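Local coordinates for protein probable porin (Pseudomonas aeruginosa, PDB 2Y0H) that probably forms a diffusion channel across the bacterial outer membrane, as an 18-stranded beta barrel of the OprD porin family, at residues P242-N247 against I269-F274; N247-L252 against Y284-M289; A290-T295 against I367-R372. One frame throughout, in Å; residues are numbered along the deposited sequence.

All three contacts tie the long loop between strands 259-269 and 300-309 to the wall of the barrel. Contacts 1 and 2 use the same strand, 244-256, and share Asn-247; contact 3 carries the loop to strand 361-371. Contact 2 is the most buried, its centre about 12 Å from the centre of the chain, whereas contacts 1 and 3, centred about 20 and 17 Å from it, are partly buried. Contact 1 is rich in polar bonds and partly backbone pairing, contact 2 turns on one asparagine carbonyl, and contact 3 has no hydrogen bond between its segments, being held by rings and apolar carbons. Packing of Met-289 on Phe-294 joins contacts 2 and 3.

Contact 1. Residues P242-N247 against I269-F274; sequences PVDNRN and IGNDAF
Asp-244 and Asp-272 are joined by two hydrogen bonds, one to a carboxylate and one between backbones. The N-H of Asp-244 gives a hydrogen bond to OD2 of Asp-272 at 2.7 Å, received on the anti lone pair, and Asp-272 N returns one to the carbonyl O of Asp-244 at 3.0 Å. The carboxylate of Asp-244, swung opposite its own backbone N (chi1 174°), comes over Gly-270, where its OD2 accepts the N-H of Asn-271 at 3.1 Å from above the carboxylate plane. Gly-270, with its positive phi, passes close to that group, its CA lying 3.3 Å from Asp-244 OD2. Asn-245 stretches its amide to the loop as it turns back: ND2 donates to Asp-272 O at 2.8 Å, the acceptor lying nearly in the amide plane, while OD1 meets the edge of the Phe-274 ring. Asn-247 approaches that ring from over a face instead. Its ND2 stands 3.3 Å above the plane of the Phe-274 ring, over the centre, with amide and ring planes 85° apart, while its OD1 accepts a hydrogen bond from ND2 of Asn-249. On the side of the sheet bearing Arg-246 and Ile-269, the guanidinium has CG2 of Ile-269 beneath one face, 3.3 Å from NH2 of Arg-246. These two residues form an antiparallel hydrogen-bonded pair, both N-to-O backbone bonds 2.8 Å long. The pair lies at the open end of the hairpin of strands 244-256 and 259-269; after Ile-269 the chain leaves as a loop. Strand 221-234 flanks strand 244-256 on its other edge, with Ser-232 and Phe-230 bonded to the backbones of Asn-245 and Asn-247, and the Phe-274 ring meets that of Phe-230.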
ATOM      1  N   PRO A 242      23.749   7.273   6.875  1.00 29.91           N
ATOM      2  CA  PRO A 242      23.567   5.890   7.334  1.00 31.95           C
ATOM      3  C   PRO A 242      22.098   5.464   7.314  1.00 30.52           C
ATOM      4  O   PRO A 242      21.195   6.290   7.493  1.00 25.90           O
ATOM      5  CB  PRO A 242      24.075   5.926   8.784  1.00 31.88           C
ATOM      6  CG  PRO A 242      24.949   7.127   8.856  1.00 35.69           C
ATOM      7  CD  PRO A 242      24.319   8.126   7.927  1.00 32.51           C
ATOM      8  N   VAL A 243      21.878   4.173   7.098  1.00 28.14           N
ATOM      9  CA  VAL A 243      20.544   3.599   7.115  1.00 29.01           C
ATOM     10  C   VAL A 243      20.615   2.342   7.993  1.00 29.67           C
ATOM     11  O   VAL A 243      21.347   1.414   7.673  1.00 30.09           O
ATOM     12  CB  VAL A 243      20.075   3.228   5.683  1.00 30.25           C
ATOM     13  CG1 VAL A 243      18.704   2.547   5.720  1.00 31.86           C
ATOM     14  CG2 VAL A 243      20.050   4.462   4.770  1.00 24.03           C
ATOM     15  N   ASP A 244      19.885   2.328   9.106  1.00 28.15           N
ATOM     16  CA  ASP A 244      19.980   1.224  10.075  1.00 31.99           C
ATOM     17  C   ASP A 244      18.613   0.865  10.648  1.00 26.34           C
ATOM     18  O   ASP A 244      18.148   1.498  11.581  1.00 31.01           O
ATOM     19  CB  ASP A 244      20.952   1.581  11.214  1.00 31.22           C
ATOM     20  CG  ASP A 244      20.985   0.526  12.329  1.00 31.66           C
ATOM     21  OD1 ASP A 244      20.948  -0.685  12.034  1.00 33.67           O
ATOM     22  OD2 ASP A 244      21.051   0.910  13.512  1.00 33.37           O
ATOM     23  N   ASN A 245      17.976  -0.150  10.083  1.00 24.88           N
ATOM     24  CA  ASN A 245      16.668  -0.593  10.553  1.00 27.80           C
ATOM     25  C   ASN A 245      16.425  -2.051  10.240  1.00 29.40           C
ATOM     26  O   ASN A 245      16.622  -2.512   9.114  1.00 24.70           O
ATOM     27  CB  ASN A 245      15.541   0.224   9.919  1.00 28.86           C
ATOM     28  CG  ASN A 245      14.146  -0.224  10.375  1.00 27.69           C
ATOM     29  OD1 ASN A 245      13.568  -1.178   9.845  1.00 25.35           O
ATOM     30  ND2 ASN A 245      13.595   0.490  11.338  1.00 25.88           N
ATOM     31  N   ARG A 246      16.003  -2.780  11.256  1.00 31.30           N
ATOM     32  CA  ARG A 246      15.414  -4.072  11.025  1.00 31.67           C
ATOM     33  C   ARG A 246      13.987  -3.907  11.490  1.00 29.90           C
ATOM     34  O   ARG A 246      13.711  -3.186  12.460  1.00 27.13           O
ATOM     35  CB  ARG A 246      16.189  -5.175  11.753  1.00 35.64           C
ATOM     36  CG  ARG A 246      17.684  -5.149  11.386  1.00 42.13           C
ATOM     37  CD  ARG A 246      18.446  -6.384  11.822  1.00 50.22           C
ATOM     38  NE  ARG A 246      18.287  -6.687  13.243  1.00 65.22           N
ATOM     39  CZ  ARG A 246      18.984  -6.112  14.219  1.00 63.64           C
ATOM     40  NH1 ARG A 246      19.884  -5.179  13.933  1.00 63.37           N
ATOM     41  NH2 ARG A 246      18.770  -6.467  15.483  1.00 58.89           N
ATOM     42  N   ASN A 247      13.083  -4.542  10.755  1.00 28.52           N
ATOM     43  CA  ASN A 247      11.654  -4.402  10.967  1.00 29.06           C
ATOM     44  C   ASN A 247      11.055  -5.803  11.082  1.00 30.89           C
ATOM     45  O   ASN A 247      11.050  -6.545  10.095  1.00 29.08           O
ATOM     46  CB  ASN A 247      11.046  -3.628   9.783  1.00 29.19           C
ATOM     47  CG  ASN A 247       9.511  -3.622   9.791  1.00 30.00           C
ATOM     48  OD1 ASN A 247       8.872  -4.310  10.592  1.00 27.57           O
ATOM     49  ND2 ASN A 247       8.924  -2.839   8.887  1.00 29.22           N
ATOM     50  N   ILE A 269      13.945  -1.955  15.012  1.00 32.92           N
ATOM     51  CA  ILE A 269      15.235  -2.139  15.660  1.00 28.88           C
ATOM     52  C   ILE A 269      16.299  -1.376  14.898  1.00 34.22           C
ATOM     53  O   ILE A 269      16.369  -1.454  13.662  1.00 29.18           O
ATOM     54  CB  ILE A 269      15.615  -3.615  15.688  1.00 35.46           C
ATOM     55  CG1 ILE A 269      14.502  -4.421  16.381  1.00 34.02           C
ATOM     56  CG2 ILE A 269      16.966  -3.801  16.365  1.00 37.92           C
ATOM     57  CD1 ILE A 269      14.496  -5.902  16.047  1.00 38.04           C
ATOM     58  N   GLY A 270      17.135  -0.652  15.638  1.00 33.38           N
ATOM     59  CA  GLY A 270      18.196   0.153  15.051  1.00 31.91           C
ATOM     60  C   GLY A 270      17.878   1.613  15.286  1.00 32.12           C
ATOM     61  O   GLY A 270      16.880   1.936  15.927  1.00 32.47           O
ATOM     62  N   ASN A 271      18.697   2.525  14.785  1.00 34.19           N
ATOM     63  CA  ASN A 271      18.383   3.917  15.106  1.00 36.59           C
ATOM     64  C   ASN A 271      17.465   4.641  14.114  1.00 34.38           C
ATOM     65  O   ASN A 271      17.034   5.760  14.392  1.00 32.15           O
ATOM     66  CB  ASN A 271      19.639   4.738  15.417  1.00 45.87           C
ATOM     67  CG  ASN A 271      20.276   5.283  14.188  1.00 46.46           C
ATOM     68  OD1 ASN A 271      20.532   4.536  13.242  1.00 49.55           O
ATOM     69  ND2 ASN A 271      20.512   6.595  14.164  1.00 40.16           N
ATOM     70  N   ASP A 272      17.140   3.996  12.986  1.00 30.76           N
ATOM     71  CA  ASP A 272      16.269   4.602  11.976  1.00 29.32           C
ATOM     72  C   ASP A 272      14.829   4.078  11.947  1.00 28.67           C
ATOM     73  O   ASP A 272      14.555   2.936  12.303  1.00 28.46           O
ATOM     74  CB  ASP A 272      16.881   4.453  10.576  1.00 28.49           C
ATOM     75  CG  ASP A 272      18.143   5.274  10.411  1.00 33.62           C
ATOM     76  OD1 ASP A 272      18.148   6.423  10.902  1.00 34.07           O
ATOM     77  OD2 ASP A 272      19.126   4.768   9.815  1.00 31.16           O
ATOM     78  N   ALA A 273      13.918   4.931  11.501  1.00 27.22           N
ATOM     79  CA  ALA A 273      12.590   4.490  11.121  1.00 28.05           C
ATOM     80  C   ALA A 273      12.701   3.533   9.935  1.00 26.07           C
ATOM     81  O   ALA A 273      13.702   3.515   9.235  1.00 25.49           O
ATOM     82  CB  ALA A 273      11.717   5.689  10.747  1.00 25.02           C
ATOM     83  N   PHE A 274      11.661   2.737   9.718  1.00 24.78           N
ATOM     84  CA  PHE A 274      11.582   1.874   8.552  1.00 26.31           C
ATOM     85  C   PHE A 274      11.601   2.684   7.244  1.00 25.56           C
ATOM     86  O   PHE A 274      10.737   3.535   7.025  1.00 23.72           O
ATOM     87  CB  PHE A 274      10.309   1.027   8.625  1.00 24.64           C
ATOM     88  CG  PHE A 274      10.150   0.069   7.484  1.00 26.30           C
ATOM     89  CD1 PHE A 274      11.128  -0.895   7.229  1.00 22.01           C
ATOM     90  CD2 PHE A 274       9.020   0.122   6.664  1.00 24.45           C
ATOM     91  CE1 PHE A 274      10.990  -1.791   6.185  1.00 22.91           C
ATOM     92  CE2 PHE A 274       8.863  -0.773   5.603  1.00 23.86           C
ATOM     93  CZ  PHE A 274       9.849  -1.737   5.363  1.00 25.43           C
TER

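Contact 2. Residues N247-L252 against Y284-M289; sequences NLNAML and YVANLM. With C8E ((hydroxyethyloxy)tri(ethyloxy)octane), chain M.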
ATOM      1  N   ASN A 247      13.083  -4.542  10.755  1.00 28.52           N
ATOM      2  CA  ASN A 247      11.654  -4.402  10.967  1.00 29.06           C
ATOM      3  C   ASN A 247      11.055  -5.803  11.082  1.00 30.89           C
ATOM      4  O   ASN A 247      11.050  -6.545  10.095  1.00 29.08           O
ATOM      5  CB  ASN A 247      11.046  -3.628   9.783  1.00 29.19           C
ATOM      6  CG  ASN A 247       9.511  -3.622   9.791  1.00 30.00           C
ATOM      7  OD1 ASN A 247       8.872  -4.310  10.592  1.00 27.57           O
ATOM      8  ND2 ASN A 247       8.924  -2.839   8.887  1.00 29.22           N
ATOM      9  N   LEU A 248      10.596  -6.166  12.288  1.00 29.62           N
ATOM     10  CA  LEU A 248       9.906  -7.445  12.537  1.00 28.79           C
ATOM     11  C   LEU A 248       8.426  -7.190  12.821  1.00 28.20           C
ATOM     12  O   LEU A 248       8.078  -6.508  13.784  1.00 29.35           O
ATOM     13  CB  LEU A 248      10.491  -8.172  13.748  1.00 31.51           C
ATOM     14  CG  LEU A 248      11.928  -8.694  13.755  1.00 38.17           C
ATOM     15  CD1 LEU A 248      12.891  -7.700  13.149  1.00 40.91           C
ATOM     16  CD2 LEU A 248      12.335  -9.010  15.189  1.00 43.68           C
ATOM     17  N   ASN A 249       7.552  -7.736  11.990  1.00 26.51           N
ATOM     18  CA  ASN A 249       6.128  -7.536  12.195  1.00 27.09           C
ATOM     19  C   ASN A 249       5.316  -8.742  11.742  1.00 28.40           C
ATOM     20  O   ASN A 249       5.693  -9.441  10.793  1.00 29.03           O
ATOM     21  CB  ASN A 249       5.636  -6.234  11.540  1.00 25.82           C
ATOM     22  CG  ASN A 249       5.678  -6.283  10.022  1.00 26.58           C
ATOM     23  OD1 ASN A 249       4.688  -6.604   9.375  1.00 26.47           O
ATOM     24  ND2 ASN A 249       6.829  -5.956   9.449  1.00 27.52           N
ATOM     25  N   ALA A 250       4.213  -8.989  12.441  1.00 26.43           N
ATOM     26  CA  ALA A 250       3.381 -10.157  12.177  1.00 28.26           C
ATOM     27  C   ALA A 250       1.915  -9.835  12.425  1.00 29.25           C
ATOM     28  O   ALA A 250       1.577  -9.082  13.329  1.00 30.62           O
ATOM     29  CB  ALA A 250       3.824 -11.342  13.039  1.00 27.07           C
ATOM     30  N   MET A 251       1.048 -10.401  11.602  1.00 30.04           N
ATOM     31  CA  MET A 251      -0.389 -10.299  11.831  1.00 31.47           C
ATOM     32  C   MET A 251      -0.974 -11.701  11.943  1.00 27.35           C
ATOM     33  O   MET A 251      -0.806 -12.510  11.038  1.00 27.71           O
ATOM     34  CB  MET A 251      -1.056  -9.539  10.681  1.00 30.36           C
ATOM     35  CG  MET A 251      -2.487  -9.139  10.952  1.00 30.90           C
ATOM     36  SD  MET A 251      -2.555  -7.689  12.006  1.00 31.94           S
ATOM     37  CE  MET A 251      -3.129  -6.456  10.844  1.00 44.92           C
ATOM     38  N   LEU A 252      -1.629 -11.986  13.067  1.00 31.77           N
ATOM     39  CA  LEU A 252      -2.361 -13.238  13.272  1.00 28.43           C
ATOM     40  C   LEU A 252      -3.859 -12.965  13.199  1.00 31.59           C
ATOM     41  O   LEU A 252      -4.388 -12.173  13.977  1.00 30.79           O
ATOM     42  CB  LEU A 252      -2.042 -13.825  14.644  1.00 34.80           C
ATOM     43  CG  LEU A 252      -1.020 -14.955  14.737  1.00 42.30           C
ATOM     44  CD1 LEU A 252      -1.603 -16.226  14.157  1.00 38.35           C
ATOM     45  CD2 LEU A 252       0.279 -14.566  14.019  1.00 40.90           C
ATOM     46  N   TYR A 284       4.901  -1.834   3.865  1.00 24.48           N
ATOM     47  CA  TYR A 284       4.231  -3.124   3.853  1.00 25.31           C
ATOM     48  C   TYR A 284       4.333  -3.790   5.239  1.00 26.60           C
ATOM     49  O   TYR A 284       5.100  -4.731   5.431  1.00 25.81           O
ATOM     50  CB  TYR A 284       4.867  -3.998   2.764  1.00 27.62           C
ATOM     51  CG  TYR A 284       4.099  -5.259   2.459  1.00 30.23           C
ATOM     52  CD1 TYR A 284       2.805  -5.200   1.956  1.00 35.10           C
ATOM     53  CD2 TYR A 284       4.660  -6.510   2.692  1.00 28.42           C
ATOM     54  CE1 TYR A 284       2.090  -6.364   1.679  1.00 39.51           C
ATOM     55  CE2 TYR A 284       3.959  -7.677   2.413  1.00 28.63           C
ATOM     56  CZ  TYR A 284       2.679  -7.598   1.912  1.00 36.24           C
ATOM     57  OH  TYR A 284       1.982  -8.753   1.637  1.00 45.37           O
ATOM     58  N   VAL A 285       3.570  -3.274   6.203  1.00 26.29           N
ATOM     59  CA  VAL A 285       3.718  -3.659   7.601  1.00 24.15           C
ATOM     60  C   VAL A 285       2.397  -3.977   8.294  1.00 26.89           C
ATOM     61  O   VAL A 285       1.378  -3.346   8.034  1.00 25.98           O
ATOM     62  CB  VAL A 285       4.452  -2.573   8.420  1.00 28.11           C
ATOM     63  CG1 VAL A 285       5.803  -2.248   7.785  1.00 29.69           C
ATOM     64  CG2 VAL A 285       3.593  -1.316   8.567  1.00 24.69           C
ATOM     65  N   ALA A 286       2.443  -4.963   9.184  1.00 26.93           N
ATOM     66  CA  ALA A 286       1.287  -5.392   9.973  1.00 27.48           C
ATOM     67  C   ALA A 286       0.498  -4.259  10.627  1.00 23.53           C
ATOM     68  O   ALA A 286      -0.713  -4.199  10.501  1.00 25.63           O
ATOM     69  CB  ALA A 286       1.725  -6.400  11.028  1.00 22.29           C
ATOM     70  N   ASN A 287       1.179  -3.365  11.329  1.00 24.18           N
ATOM     71  CA  ASN A 287       0.485  -2.357  12.126  1.00 24.02           C
ATOM     72  C   ASN A 287       0.235  -1.024  11.411  1.00 28.61           C
ATOM     73  O   ASN A 287       0.019   0.010  12.049  1.00 28.41           O
ATOM     74  CB  ASN A 287       1.180  -2.169  13.479  1.00 23.73           C
ATOM     75  CG  ASN A 287       0.966  -3.366  14.400  1.00 28.95           C
ATOM     76  OD1 ASN A 287       0.292  -4.319  14.017  1.00 27.66           O
ATOM     77  ND2 ASN A 287       1.538  -3.325  15.613  1.00 25.10           N
ATOM     78  N   LEU A 288       0.248  -1.062  10.084  1.00 26.21           N
ATOM     79  CA  LEU A 288      -0.083   0.108   9.293  1.00 27.21           C
ATOM     80  C   LEU A 288      -1.487   0.588   9.618  1.00 26.48           C
ATOM     81  O   LEU A 288      -2.417  -0.203   9.642  1.00 30.90           O
ATOM     82  CB  LEU A 288      -0.000  -0.224   7.799  1.00 31.50           C
ATOM     83  CG  LEU A 288      -0.556   0.892   6.911  1.00 31.89           C
ATOM     84  CD1 LEU A 288       0.479   1.987   6.810  1.00 33.34           C
ATOM     85  CD2 LEU A 288      -0.945   0.376   5.532  1.00 30.76           C
ATOM     86  N   MET A 289      -1.647   1.887   9.844  1.00 28.20           N
ATOM     87  CA  MET A 289      -2.957   2.452  10.162  1.00 31.06           C
ATOM     88  C   MET A 289      -3.340   3.569   9.183  1.00 32.97           C
ATOM     89  O   MET A 289      -2.545   3.944   8.333  1.00 29.43           O
ATOM     90  CB  MET A 289      -2.973   2.968  11.607  1.00 27.73           C
ATOM     91  CG  MET A 289      -2.821   1.856  12.631  1.00 25.67           C
ATOM     92  SD  MET A 289      -4.372   0.944  12.826  1.00 28.74           S
ATOM     93  CE  MET A 289      -5.234   2.085  13.937  1.00 27.38           C
TER
HETATM   94  C1  C8E M1401       7.902  -9.909  16.052  1.00 43.96           C
HETATM   95  C2  C8E M1401       7.372 -10.156  14.637  1.00 39.61           C
HETATM   96  C3  C8E M1401       7.515 -11.627  14.251  1.00 43.20           C
HETATM   97  C4  C8E M1401       8.827 -11.878  13.507  1.00 42.34           C
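Val-285 opens the contact by laying CG1 against the side-chain nitrogen ND2 of Asn-247, with CG1 and ND2 3.4 Å apart and the two side chains crossing at about a right angle. Its CA also lies 3.6 Å from OD1 of Asn-249. Ala-286 follows and carries the main bond: its backbone N donates to Asn-249 OD1 at 2.8 Å, nearly straight at 167°, though the donor stands above the carbonyl plane of the amide, 53° out of it. Asn-249 reaches the loop because CG sits between its own backbone N and carbonyl carbon (chi1 68°). Its other end, ND2, donates to Asn-247 OD1 at 2.9 Å, so both ends of the amide are held and its rotation is fixed. The methyl of Ala-286 points toward the strand, touching Asn-249 OD1 and, 3.5 Å from CB, the carbonyl O of Ala-250; CB of Met-251 faces it as an apolar neighbour. The chain of Met-251 bends at chi2 and chi3, bringing CE to 3.3 Å from the carbonyl O of Ala-286. From Val-285 to Leu-288 the backbone makes a type I beta turn, which carries the loop away from the strand. Asn-287 lies within it and is held by Gln-303 and Ser-301 of strand 300-309. A detergent molecule, C8E, lies along the strand's reverse side, its C3 3.9 Å from CB of Ala-250, as on a lipid-facing surface. This is consistent with a loop folded inward against the pore side of the barrel wall, as in porins. Strand 244-256 runs here between strands 221-234 and 259-269, with Arg-228 bonded to the backbone of Asn-249 and Val-265 to that of Ala-250.

Contact 3. Residues A290-T295 against I367-R372; sequences AYQTFT and ITYRSR
Tyr-291 leans its side chain on Ile-367 and Tyr-369. CB meets the CG2 branch of Ile-367 at 4.1 Å. With CG opposite the backbone N (chi1 176°), the ring is carried toward strand 361-371, where CD2 comes to 3.7 Å from CG of Tyr-369. One atom further out, CE2 sits over a face of the Tyr-369 ring, 3.6 Å from its CD2. Tyr-291 thus presents a ring edge to that face in a T-shaped (edge-to-face) pair, with centroids 5.0 Å apart and planes at 77°. The residues beside it extend the patch. Before it, the methyl of Ala-290 presses on CD1 of Ile-367 at 3.4 Å, tighter than carbons usually pack. After it, Gln-292 touches the Tyr-369 ring with an aliphatic atom, CG lying 3.4 Å from CE1 of the tyrosine, while the bend at chi2 brings OE1 back over a face of the Tyr-291 ring. The Tyr-369 ring is therefore met by both Tyr-291 and Gln-292, and its hydroxyl has a polar partner in Glu-341. No hydrogen bond joins the two segments; backbone N-H groups of Ala-290, Tyr-291 and Gln-292 are bonded to Asn-345 and Glu-343 of the adjacent strand 339-351. The loop after strand 259-269 here meets a different part of the wall from strand 244-256 and so spans part of the barrel, consistent with an inward-folded porin loop. Strand 361-371 lies between strands 339-351 and 376-389, and Leu-377 of the latter touches the Tyr-291 side chain.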
ATOM      1  N   ALA A 290      -4.553   4.101   9.310  1.00 30.64           N
ATOM      2  CA  ALA A 290      -5.026   5.121   8.378  1.00 33.10           C
ATOM      3  C   ALA A 290      -4.145   6.368   8.399  1.00 34.48           C
ATOM      4  O   ALA A 290      -3.873   6.959   7.365  1.00 33.79           O
ATOM      5  CB  ALA A 290      -6.464   5.482   8.681  1.00 35.74           C
ATOM      6  N   TYR A 291      -3.693   6.760   9.583  1.00 34.38           N
ATOM      7  CA  TYR A 291      -2.853   7.941   9.723  1.00 30.42           C
ATOM      8  C   TYR A 291      -1.377   7.589   9.944  1.00 30.14           C
ATOM      9  O   TYR A 291      -0.527   7.916   9.116  1.00 33.45           O
ATOM     10  CB  TYR A 291      -3.393   8.844  10.841  1.00 31.79           C
ATOM     11  CG  TYR A 291      -2.544  10.063  11.136  1.00 32.56           C
ATOM     12  CD1 TYR A 291      -2.163  10.932  10.118  1.00 35.62           C
ATOM     13  CD2 TYR A 291      -2.141  10.355  12.433  1.00 30.55           C
ATOM     14  CE1 TYR A 291      -1.392  12.045  10.383  1.00 37.11           C
ATOM     15  CE2 TYR A 291      -1.367  11.462  12.710  1.00 31.83           C
ATOM     16  CZ  TYR A 291      -0.996  12.306  11.679  1.00 39.08           C
ATOM     17  OH  TYR A 291      -0.223  13.416  11.943  1.00 42.82           O
ATOM     18  N   GLN A 292      -1.066   6.912  11.046  1.00 31.03           N
ATOM     19  CA  GLN A 292       0.327   6.557  11.352  1.00 29.81           C
ATOM     20  C   GLN A 292       0.730   5.160  10.890  1.00 29.56           C
ATOM     21  O   GLN A 292      -0.108   4.255  10.789  1.00 33.17           O
ATOM     22  CB  GLN A 292       0.614   6.718  12.841  1.00 30.32           C
ATOM     23  CG  GLN A 292       0.770   8.167  13.252  1.00 31.21           C
ATOM     24  CD  GLN A 292       1.873   8.867  12.469  1.00 34.10           C
ATOM     25  OE1 GLN A 292       1.619   9.811  11.723  1.00 38.19           O
ATOM     26  NE2 GLN A 292       3.097   8.404  12.635  1.00 31.16           N
ATOM     27  N   THR A 293       2.012   4.994  10.594  1.00 28.69           N
ATOM     28  CA  THR A 293       2.525   3.696  10.157  1.00 32.97           C
ATOM     29  C   THR A 293       3.173   2.905  11.299  1.00 29.54           C
ATOM     30  O   THR A 293       3.451   1.722  11.138  1.00 28.41           O
ATOM     31  CB  THR A 293       3.537   3.823   8.979  1.00 27.48           C
ATOM     32  OG1 THR A 293       4.770   4.362   9.455  1.00 28.93           O
ATOM     33  CG2 THR A 293       2.989   4.723   7.868  1.00 27.82           C
ATOM     34  N   PHE A 294       3.403   3.557  12.440  1.00 29.23           N
ATOM     35  CA  PHE A 294       4.007   2.906  13.610  1.00 26.14           C
ATOM     36  C   PHE A 294       5.354   2.262  13.287  1.00 27.49           C
ATOM     37  O   PHE A 294       5.652   1.142  13.712  1.00 27.84           O
ATOM     38  CB  PHE A 294       3.028   1.891  14.217  1.00 30.45           C
ATOM     39  CG  PHE A 294       1.877   2.535  14.928  1.00 28.06           C
ATOM     40  CD1 PHE A 294       0.799   3.032  14.213  1.00 26.71           C
ATOM     41  CD2 PHE A 294       1.896   2.691  16.305  1.00 24.31           C
ATOM     42  CE1 PHE A 294      -0.258   3.654  14.866  1.00 24.80           C
ATOM     43  CE2 PHE A 294       0.837   3.313  16.969  1.00 25.48           C
ATOM     44  CZ  PHE A 294      -0.234   3.799  16.244  1.00 25.36           C
ATOM     45  N   THR A 295       6.162   2.987  12.522  1.00 25.29           N
ATOM     46  CA  THR A 295       7.490   2.533  12.130  1.00 28.00           C
ATOM     47  C   THR A 295       8.553   3.552  12.529  1.00 28.06           C
ATOM     48  O   THR A 295       9.598   3.641  11.897  1.00 29.17           O
ATOM     49  CB  THR A 295       7.569   2.277  10.609  1.00 28.80           C
ATOM     50  OG1 THR A 295       7.093   3.434   9.898  1.00 23.61           O
ATOM     51  CG2 THR A 295       6.722   1.042  10.230  1.00 28.84           C
ATOM     52  N   ILE A 367     -11.038   8.339  12.331  1.00 34.66           N
ATOM     53  CA  ILE A 367      -9.651   8.233  12.756  1.00 36.44           C
ATOM     54  C   ILE A 367      -9.400   8.983  14.062  1.00 35.51           C
ATOM     55  O   ILE A 367      -9.638  10.181  14.158  1.00 36.19           O
ATOM     56  CB  ILE A 367      -8.708   8.766  11.672  1.00 32.92           C
ATOM     57  CG1 ILE A 367      -8.891   7.964  10.390  1.00 34.83           C
ATOM     58  CG2 ILE A 367      -7.266   8.692  12.123  1.00 32.60           C
ATOM     59  CD1 ILE A 367      -8.025   8.426   9.265  1.00 36.14           C
ATOM     60  N   THR A 368      -8.921   8.273  15.071  1.00 28.86           N
ATOM     61  CA  THR A 368      -8.556   8.926  16.322  1.00 32.58           C
ATOM     62  C   THR A 368      -7.114   8.576  16.650  1.00 30.46           C
ATOM     63  O   THR A 368      -6.738   7.399  16.650  1.00 29.42           O
ATOM     64  CB  THR A 368      -9.486   8.526  17.490  1.00 31.68           C
ATOM     65  OG1 THR A 368     -10.851   8.722  17.108  1.00 38.60           O
ATOM     66  CG2 THR A 368      -9.193   9.377  18.718  1.00 33.34           C
ATOM     67  N   TYR A 369      -6.311   9.605  16.907  1.00 31.75           N
ATOM     68  CA  TYR A 369      -4.879   9.444  17.132  1.00 30.28           C
ATOM     69  C   TYR A 369      -4.387  10.374  18.229  1.00 33.72           C
ATOM     70  O   TYR A 369      -4.726  11.552  18.239  1.00 35.71           O
ATOM     71  CB  TYR A 369      -4.103   9.749  15.848  1.00 28.29           C
ATOM     72  CG  TYR A 369      -2.615   9.882  16.059  1.00 27.77           C
ATOM     73  CD1 TYR A 369      -1.805   8.756  16.127  1.00 30.35           C
ATOM     74  CD2 TYR A 369      -2.015  11.134  16.197  1.00 32.89           C
ATOM     75  CE1 TYR A 369      -0.437   8.860  16.320  1.00 29.07           C
ATOM     76  CE2 TYR A 369      -0.643  11.257  16.389  1.00 32.45           C
ATOM     77  CZ  TYR A 369       0.139  10.114  16.448  1.00 33.56           C
ATOM     78  OH  TYR A 369       1.495  10.213  16.650  1.00 32.05           O
ATOM     79  N   ARG A 370      -3.586   9.836  19.145  1.00 32.38           N
ATOM     80  CA  ARG A 370      -2.967  10.622  20.213  1.00 37.64           C
ATOM     81  C   ARG A 370      -1.521  10.201  20.392  1.00 34.73           C
ATOM     82  O   ARG A 370      -1.195   9.029  20.239  1.00 33.03           O
ATOM     83  CB  ARG A 370      -3.699  10.415  21.539  1.00 36.96           C
ATOM     84  CG  ARG A 370      -5.154  10.778  21.496  1.00 36.39           C
ATOM     85  CD  ARG A 370      -5.365  12.272  21.421  1.00 35.80           C
ATOM     86  NE  ARG A 370      -6.789  12.581  21.551  1.00 37.98           N
ATOM     87  CZ  ARG A 370      -7.637  12.584  20.533  1.00 38.90           C
ATOM     88  NH1 ARG A 370      -7.204  12.308  19.309  1.00 40.29           N
ATOM     89  NH2 ARG A 370      -8.914  12.870  20.729  1.00 39.22           N
ATOM     90  N   SER A 371      -0.654  11.162  20.701  1.00 37.79           N
ATOM     91  CA  SER A 371       0.718  10.858  21.099  1.00 37.49           C
ATOM     92  C   SER A 371       1.085  11.707  22.315  1.00 39.62           C
ATOM     93  O   SER A 371       0.444  12.721  22.581  1.00 38.85           O
ATOM     94  CB  SER A 371       1.685  11.141  19.954  1.00 37.16           C
ATOM     95  OG  SER A 371       1.795  12.531  19.719  1.00 39.55           O
ATOM     96  N   ARG A 372       2.115  11.293  23.043  1.00 38.91           N
ATOM     97  CA  ARG A 372       2.516  11.972  24.267  1.00 38.25           C
ATOM     98  C   ARG A 372       3.211  13.305  24.000  1.00 43.64           C
ATOM     99  O   ARG A 372       2.855  14.321  24.596  1.00 46.12           O
ATOM    100  CB  ARG A 372       3.429  11.077  25.105  1.00 43.00           C
ATOM    101  CG  ARG A 372       3.941  11.745  26.373  1.00 51.20           C
ATOM    102  CD  ARG A 372       3.433  11.040  27.627  1.00 61.06           C
ATOM    103  NE  ARG A 372       3.998   9.698  27.775  1.00 66.70           N
ATOM    104  CZ  ARG A 372       5.072   9.411  28.510  1.00 69.41           C
ATOM    105  NH1 ARG A 372       5.706  10.374  29.174  1.00 66.53           N
ATOM    106  NH2 ARG A 372       5.513   8.157  28.582  1.00 62.01           N
TER